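PDB 5E75: SusD-like protein BACOVA_02651 from Bacteroides ovatus, which binds polysaccharide at the bacterial cell surface and probably captures xyloglucan there before it is transported into the periplasm for degradation. Local coordinates for residues F305-Y310 with K324-P329; T449-K454 with G463-D468; N49-P54 with S280-S285. One frame throughout, in Å; residues are numbered along the deposited sequence.

Contact 1. Residues F305-Y310 with K324-P329; sequences FTKGSY and KGTASP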
# COMPACT_ATOMS: atom_id res chain seq x y z
N PHE A 305 -12.62 12.16 -6.29
CA PHE A 305 -13.62 13.19 -6.60
C PHE A 305 -14.59 12.61 -7.63
O PHE A 305 -14.15 11.99 -8.58
CB PHE A 305 -12.96 14.42 -7.20
CG PHE A 305 -12.02 15.15 -6.26
CD1 PHE A 305 -12.52 15.96 -5.25
CD2 PHE A 305 -10.64 15.08 -6.42
CE1 PHE A 305 -11.67 16.66 -4.41
CE2 PHE A 305 -9.80 15.78 -5.58
CZ PHE A 305 -10.32 16.57 -4.58
N THR A 306 -15.90 12.81 -7.46
CA THR A 306 -16.86 12.55 -8.53
C THR A 306 -17.85 13.71 -8.54
O THR A 306 -17.96 14.44 -7.57
CB THR A 306 -17.61 11.21 -8.38
OG1 THR A 306 -18.29 11.16 -7.12
CG2 THR A 306 -16.64 10.01 -8.50
N LYS A 307 -18.53 13.88 -9.67
CA LYS A 307 -19.32 15.08 -9.92
C LYS A 307 -20.28 15.43 -8.80
O LYS A 307 -21.11 14.60 -8.40
CB LYS A 307 -20.09 14.92 -11.22
CG LYS A 307 -20.74 16.22 -11.70
CD LYS A 307 -21.33 16.04 -13.08
CE LYS A 307 -21.67 17.39 -13.70
NZ LYS A 307 -22.26 17.22 -15.05
N GLY A 308 -20.19 16.66 -8.31
CA GLY A 308 -21.10 17.14 -7.28
C GLY A 308 -20.68 16.83 -5.85
O GLY A 308 -21.32 17.30 -4.91
N SER A 309 -19.62 16.05 -5.66
CA SER A 309 -19.17 15.76 -4.31
C SER A 309 -18.58 17.00 -3.66
O SER A 309 -17.81 17.73 -4.29
CB SER A 309 -18.14 14.63 -4.29
OG SER A 309 -18.76 13.40 -4.62
N TYR A 310 -18.97 17.21 -2.40
CA TYR A 310 -18.57 18.38 -1.61
C TYR A 310 -17.62 18.02 -0.48
O TYR A 310 -17.78 17.01 0.19
CB TYR A 310 -19.82 19.12 -1.07
CG TYR A 310 -19.49 20.27 -0.14
CD1 TYR A 310 -19.05 21.49 -0.62
CD2 TYR A 310 -19.60 20.11 1.23
CE1 TYR A 310 -18.75 22.53 0.23
CE2 TYR A 310 -19.30 21.14 2.09
CZ TYR A 310 -18.87 22.34 1.59
OH TYR A 310 -18.55 23.36 2.47
N LYS A 324 -16.74 19.77 -9.95
CA LYS A 324 -17.75 20.05 -10.98
C LYS A 324 -17.40 19.46 -12.33
O LYS A 324 -18.10 19.68 -13.33
CB LYS A 324 -17.96 21.57 -11.10
CG LYS A 324 -18.56 22.14 -9.84
CD LYS A 324 -18.62 23.66 -9.87
CE LYS A 324 -19.19 24.19 -8.57
NZ LYS A 324 -19.37 25.66 -8.61
N GLY A 325 -16.31 18.70 -12.39
CA GLY A 325 -15.96 17.96 -13.59
C GLY A 325 -16.80 16.71 -13.76
O GLY A 325 -17.74 16.47 -13.00
N THR A 326 -16.42 15.88 -14.73
CA THR A 326 -17.17 14.67 -15.05
C THR A 326 -16.27 13.46 -15.14
O THR A 326 -16.59 12.49 -15.79
CB THR A 326 -17.96 14.81 -16.37
OG1 THR A 326 -17.06 15.00 -17.46
CG2 THR A 326 -18.91 15.99 -16.29
N ALA A 327 -15.13 13.54 -14.46
CA ALA A 327 -14.19 12.43 -14.39
C ALA A 327 -14.09 11.91 -12.94
O ALA A 327 -15.07 11.98 -12.19
CB ALA A 327 -12.86 12.86 -14.94
N SER A 328 -12.94 11.37 -12.56
CA SER A 328 -12.82 10.73 -11.25
C SER A 328 -11.40 10.91 -10.70
O SER A 328 -10.74 9.93 -10.32
CB SER A 328 -13.24 9.26 -11.34
OG SER A 328 -12.62 8.61 -12.43
N PRO A 329 -10.91 12.15 -10.63
CA PRO A 329 -9.54 12.34 -10.18
C PRO A 329 -9.33 11.94 -8.71
O PRO A 329 -10.28 11.83 -7.92
CB PRO A 329 -9.30 13.84 -10.41
CG PRO A 329 -10.67 14.48 -10.40
CD PRO A 329 -11.59 13.43 -10.95
O HOH W 1 -17.76 12.37 -11.85
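F305 and P329 meet with their side chains crossed at about a right angle, CB of F305 lying 3.9 Å from CG of P329. With CG anti to the carbonyl carbon (chi1 -65°), the phenyl ring sits beside the backbone N and presents CD2, next to CB, to the proline CG. The same two residues are tied through the backbone: F305 N donates to P329 O at 2.9 Å. One step further, the CA-H of S328 points at F305 O, with a CA to O distance of 3.2 Å; F305 O is buried here with no conventional hydrogen-bond partner, and this CA-H contact is a weak substitute at most.

At the other end, K307 and T326 run side by side and point the same way. The lysine is fully extended, starting with CG opposite the backbone N (chi1 -170°). Its methylenes run past G325 O, with CG 3.3 Å from it, before NZ draws alongside CG2 of T326 at 3.8 Å; the glycine oxygen too is buried without a hydrogen-bond partner. The lysine ammonium group also has a weak hydrogen bond to the hydroxyl of Y465. Between the two ends the chains part enough to hold a water, which accepts from K307 N at 2.8 Å and donates to A327 O at 2.7 Å. A type II turn from T306 to S309, closed by S309 N to T306 O, bends residues 305-310 here; G308 has backbone angles that suit glycine.

Both segments are loops. Residues 305-310 leave helix 297-303 and enter strand 310-311, whereas residues 324-329 follow strand 321-322 and are flanked on one side by strand 283-284, through S328 and G284, and on another by strand 451-454, through T326 and I452.

Contact 2. Residues T449-K454 with G463-D468; sequences TDAIIK and GKYDTD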
# COMPACT_ATOMS: atom_id res chain seq x y z
N THR A 449 -13.80 6.36 -19.57
CA THR A 449 -14.95 6.97 -20.22
C THR A 449 -14.97 8.46 -19.92
O THR A 449 -14.45 8.91 -18.90
CB THR A 449 -16.24 6.26 -19.80
OG1 THR A 449 -17.24 6.42 -20.82
CG2 THR A 449 -16.77 6.74 -18.45
N ASP A 450 -15.55 9.23 -20.84
CA ASP A 450 -15.48 10.68 -20.79
C ASP A 450 -16.28 11.30 -19.67
O ASP A 450 -15.87 12.32 -19.10
CB ASP A 450 -16.02 11.28 -22.08
CG ASP A 450 -15.03 11.23 -23.22
OD1 ASP A 450 -13.82 11.03 -22.99
OD2 ASP A 450 -15.48 11.42 -24.37
N ALA A 451 -17.43 10.71 -19.35
CA ALA A 451 -18.34 11.31 -18.39
C ALA A 451 -18.87 10.31 -17.39
O ALA A 451 -19.43 9.27 -17.74
CB ALA A 451 -19.51 12.00 -19.11
N ILE A 452 -18.70 10.67 -16.13
CA ILE A 452 -19.28 9.95 -15.01
C ILE A 452 -20.14 10.95 -14.26
O ILE A 452 -19.64 11.98 -13.81
CB ILE A 452 -18.18 9.39 -14.10
CG1 ILE A 452 -17.29 8.42 -14.89
CG2 ILE A 452 -18.80 8.70 -12.90
CD1 ILE A 452 -16.09 7.93 -14.11
N ILE A 453 -21.43 10.67 -14.17
CA ILE A 453 -22.36 11.59 -13.52
C ILE A 453 -23.24 10.84 -12.54
O ILE A 453 -23.21 9.61 -12.49
CB ILE A 453 -23.23 12.34 -14.56
CG1 ILE A 453 -24.08 11.36 -15.36
CG2 ILE A 453 -22.33 13.13 -15.50
CD1 ILE A 453 -25.10 12.04 -16.28
N LYS A 454 -24.02 11.57 -11.74
CA LYS A 454 -24.92 10.96 -10.76
C LYS A 454 -26.38 11.24 -11.04
O LYS A 454 -26.72 12.29 -11.58
CB LYS A 454 -24.61 11.47 -9.36
CG LYS A 454 -23.28 11.02 -8.86
CD LYS A 454 -22.84 11.87 -7.71
CE LYS A 454 -21.37 11.59 -7.43
NZ LYS A 454 -20.80 12.55 -6.47
N GLY A 463 -20.50 6.94 -19.16
CA GLY A 463 -20.70 7.12 -20.58
C GLY A 463 -19.95 8.32 -21.11
O GLY A 463 -18.79 8.56 -20.78
N LYS A 464 -20.61 9.11 -21.96
CA LYS A 464 -19.97 10.27 -22.56
C LYS A 464 -21.04 11.29 -22.90
O LYS A 464 -22.23 11.02 -22.79
CB LYS A 464 -19.20 9.89 -23.82
CG LYS A 464 -20.07 9.52 -25.01
CD LYS A 464 -19.24 9.02 -26.18
CE LYS A 464 -18.69 10.17 -27.01
NZ LYS A 464 -17.72 9.69 -28.03
N TYR A 465 -20.60 12.48 -23.29
CA TYR A 465 -21.53 13.48 -23.82
C TYR A 465 -21.57 13.41 -25.35
O TYR A 465 -20.62 12.96 -25.98
CB TYR A 465 -21.16 14.88 -23.34
CG TYR A 465 -21.49 15.11 -21.88
CD1 TYR A 465 -22.81 15.16 -21.44
CD2 TYR A 465 -20.48 15.28 -20.96
CE1 TYR A 465 -23.10 15.38 -20.10
CE2 TYR A 465 -20.77 15.49 -19.63
CZ TYR A 465 -22.07 15.54 -19.20
OH TYR A 465 -22.33 15.76 -17.88
N ASP A 466 -22.68 13.85 -25.92
CA ASP A 466 -22.79 13.96 -27.38
C ASP A 466 -21.95 15.17 -27.79
O ASP A 466 -21.29 15.79 -26.96
CB ASP A 466 -24.26 14.17 -27.77
CG ASP A 466 -24.58 13.68 -29.19
OD1 ASP A 466 -23.69 13.21 -29.92
OD2 ASP A 466 -25.76 13.80 -29.58
N THR A 467 -22.00 15.50 -29.08
CA THR A 467 -21.24 16.63 -29.60
C THR A 467 -21.51 17.93 -28.83
O THR A 467 -20.62 18.77 -28.70
CB THR A 467 -21.55 16.88 -31.09
OG1 THR A 467 -22.91 17.29 -31.23
CG2 THR A 467 -21.32 15.62 -31.91
N ASP A 468 -22.72 18.07 -28.30
CA ASP A 468 -23.10 19.28 -27.57
C ASP A 468 -22.48 19.40 -26.18
O ASP A 468 -22.57 20.45 -25.53
CB ASP A 468 -24.64 19.41 -27.48
CG ASP A 468 -25.30 18.24 -26.75
OD1 ASP A 468 -24.60 17.47 -26.06
OD2 ASP A 468 -26.54 18.11 -26.87
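T449 and A451 both deliver hydrogen bonds to the carbonyl oxygen of G463. The hydroxyl OG1 of T449 donates to G463 O at 2.6 Å, and A451 N donates to the same oxygen at 2.9 Å. The two donors arrive from opposite faces of the carbonyl plane, each about 40° out of it, so the oxygen is gripped from both sides. Placing OG1 opposite the backbone N (chi1 -154°) is what swings the threonine hydroxyl over the glycine. In return G463 N donates to A451 O at 2.9 Å, completing an antiparallel hydrogen-bonded pair. D450 and A451 together face the single residue G463, which makes this a classic beta bulge.

Packing contacts follow on the face that carries the alanine. The methyl of A451 rests against the Y465 ring, 3.7 Å from CE2, and further along CG2 of I453 is in van der Waals contact with the phenolic hydroxyl, 3.5 Å from OH of Y465. The tyrosine thus spans two alternate residues of the partner strand, and F472 of strand 472-474 packs on all three side chains.

Charge plays a looser part. D450 and K464 lie alongside each other and point the same way, touching through their CB atoms at 3.9 Å. Their charged ends stay apart, with D450 OD2 4.6 Å from K464 NZ, so any attraction is probably a modest long-range one.

The short segments 451-454 and 463-465 run at 98° to each other, and A451 with G463 is the one bridge between them. The arrangement is that of a beta hairpin, strands 451-454 and 460-465, with a classic bulge at its open end; strand 472-474 extends it to a three-stranded antiparallel sheet.

Contact 3. Residues N49-P54 with S280-S285; sequences NDMYSP and SSYNGS. With EDO (1,2-ethanediol), chain E.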
# COMPACT_ATOMS: atom_id res chain seq x y z
N ASN A 49 -5.57 -1.80 -10.64
CA ASN A 49 -6.65 -1.05 -11.29
C ASN A 49 -7.42 -0.16 -10.31
O ASN A 49 -8.62 0.05 -10.46
CB ASN A 49 -7.61 -1.95 -12.08
CG ASN A 49 -8.36 -1.19 -13.16
OD1 ASN A 49 -7.83 -0.26 -13.76
ND2 ASN A 49 -9.60 -1.59 -13.42
N ASP A 50 -6.73 0.40 -9.33
CA ASP A 50 -7.36 1.43 -8.50
C ASP A 50 -7.71 2.61 -9.40
O ASP A 50 -8.77 3.23 -9.26
CB ASP A 50 -6.42 1.96 -7.41
CG ASP A 50 -6.27 1.04 -6.19
OD1 ASP A 50 -6.76 -0.10 -6.15
OD2 ASP A 50 -5.58 1.48 -5.24
N MET A 51 -6.80 2.94 -10.31
CA MET A 51 -6.91 4.13 -11.16
C MET A 51 -6.13 3.90 -12.45
O MET A 51 -5.33 2.95 -12.56
CB MET A 51 -6.43 5.38 -10.40
CG MET A 51 -4.92 5.61 -10.37
SD MET A 51 -4.00 4.34 -9.52
CE MET A 51 -2.37 4.86 -9.93
N TYR A 52 -6.36 4.77 -13.42
CA TYR A 52 -5.75 4.65 -14.74
C TYR A 52 -5.54 6.01 -15.36
O TYR A 52 -6.34 6.92 -15.18
CB TYR A 52 -6.68 3.82 -15.65
CG TYR A 52 -6.20 3.65 -17.08
CD1 TYR A 52 -5.19 2.75 -17.40
CD2 TYR A 52 -6.79 4.35 -18.12
CE1 TYR A 52 -4.77 2.58 -18.70
CE2 TYR A 52 -6.36 4.19 -19.43
CZ TYR A 52 -5.37 3.30 -19.71
OH TYR A 52 -4.94 3.14 -21.01
N SER A 53 -4.43 6.13 -16.08
CA SER A 53 -4.20 7.23 -17.01
C SER A 53 -3.65 6.65 -18.30
O SER A 53 -2.72 5.85 -18.25
CB SER A 53 -3.16 8.20 -16.46
OG SER A 53 -2.72 9.07 -17.50
N PRO A 54 -4.17 7.09 -19.45
CA PRO A 54 -3.62 6.60 -20.71
C PRO A 54 -2.20 7.09 -20.98
O PRO A 54 -1.51 6.51 -21.82
CB PRO A 54 -4.58 7.17 -21.77
CG PRO A 54 -5.22 8.33 -21.12
CD PRO A 54 -5.30 8.01 -19.66
N SER A 280 -1.69 15.79 -12.56
CA SER A 280 -2.20 14.41 -12.62
C SER A 280 -3.25 14.22 -13.69
O SER A 280 -4.17 15.03 -13.81
CB SER A 280 -2.82 14.00 -11.29
OG SER A 280 -3.11 12.61 -11.29
N SER A 281 -3.13 13.13 -14.44
CA SER A 281 -4.20 12.69 -15.33
C SER A 281 -4.80 11.34 -14.89
O SER A 281 -5.53 10.70 -15.63
CB SER A 281 -3.70 12.61 -16.77
OG SER A 281 -2.63 11.70 -16.90
N TYR A 282 -4.48 10.90 -13.67
CA TYR A 282 -5.12 9.69 -13.14
C TYR A 282 -6.60 9.90 -12.87
O TYR A 282 -7.03 10.95 -12.38
CB TYR A 282 -4.46 9.24 -11.84
CG TYR A 282 -3.03 8.77 -11.97
CD1 TYR A 282 -2.67 7.80 -12.88
CD2 TYR A 282 -2.05 9.32 -11.18
CE1 TYR A 282 -1.35 7.38 -12.99
CE2 TYR A 282 -0.73 8.92 -11.28
CZ TYR A 282 -0.40 7.95 -12.18
OH TYR A 282 0.93 7.55 -12.27
N ASN A 283 -7.38 8.87 -13.16
CA ASN A 283 -8.77 8.81 -12.71
C ASN A 283 -9.08 7.45 -12.13
O ASN A 283 -8.62 6.43 -12.66
CB ASN A 283 -9.73 9.07 -13.87
CG ASN A 283 -9.69 10.48 -14.35
OD1 ASN A 283 -10.24 11.37 -13.71
ND2 ASN A 283 -9.05 10.71 -15.49
N GLY A 284 -9.88 7.41 -11.07
CA GLY A 284 -10.36 6.14 -10.53
C GLY A 284 -10.98 5.33 -11.66
O GLY A 284 -11.70 5.88 -12.51
N SER A 285 -10.67 4.03 -11.72
CA SER A 285 -11.12 3.22 -12.83
C SER A 285 -12.61 2.95 -12.73
O SER A 285 -13.21 3.05 -11.68
CB SER A 285 -10.36 1.91 -12.90
OG SER A 285 -10.67 1.08 -11.80
C1 EDO E . -2.15 4.10 -13.99
O1 EDO E . -2.19 4.27 -15.44
C2 EDO E . -0.75 3.94 -13.39
O2 EDO E . -0.29 2.60 -13.52
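N49 holds its amide anti to the backbone N (chi1 -158°), where it lies against S285, while S285 (chi1 68°) tucks OG between its backbone N and carbonyl carbon. OG then donates to N49 O at 2.7 Å and also caps helix 286-291 by accepting from M288 N. The N49 amide touches S285 CB through OD1 at 3.4 Å, and its ND2 binds D287; an alanine here would probably leave that carboxylate without this donor and open a gap beside the serine. N49 itself ends helix 40-46 in a Schellman motif.

More than 220 residues apart in sequence, Y52 and N283 exchange backbone bonds, Y52 N reaching N283 O at 2.9 Å. M51 sets CE over one face of the Y282 ring, 4.2 Å from its centroid, a CH-pi contact with SD farther off above the same ring. S53 OG and S281 OG share a hydrogen bond of 2.7 Å. An ethanediol, probably from the crystallisation liquor, accepts from S53 N at 3.0 Å and lies beside Y282. The serine hydroxyls and backbone amides named here each find a partner, consistent with a buried junction held by directional bonds as well as by M51-Y282 packing.

Contact 1 joins the other two, with residues 324-329 as the middle piece. On one side T326 O lies 2.8 Å from I452 N, bringing contact 1 against the hairpin of contact 2, and K454 NZ reaches K307 O at 2.8 Å. On the other, S328 O lies 2.8 Å from G284 N and S328 N is 2.9 Å from N283 OD1, joining contact 1 to contact 3. Contacts 2 and 3 do not touch, their nearest atoms being about 5 Å apart; their centres are about 17 Å apart, against about 12 Å for contacts 1 and 2 and 14 Å for contacts 1 and 3. The ethanediol is bound at contact 3.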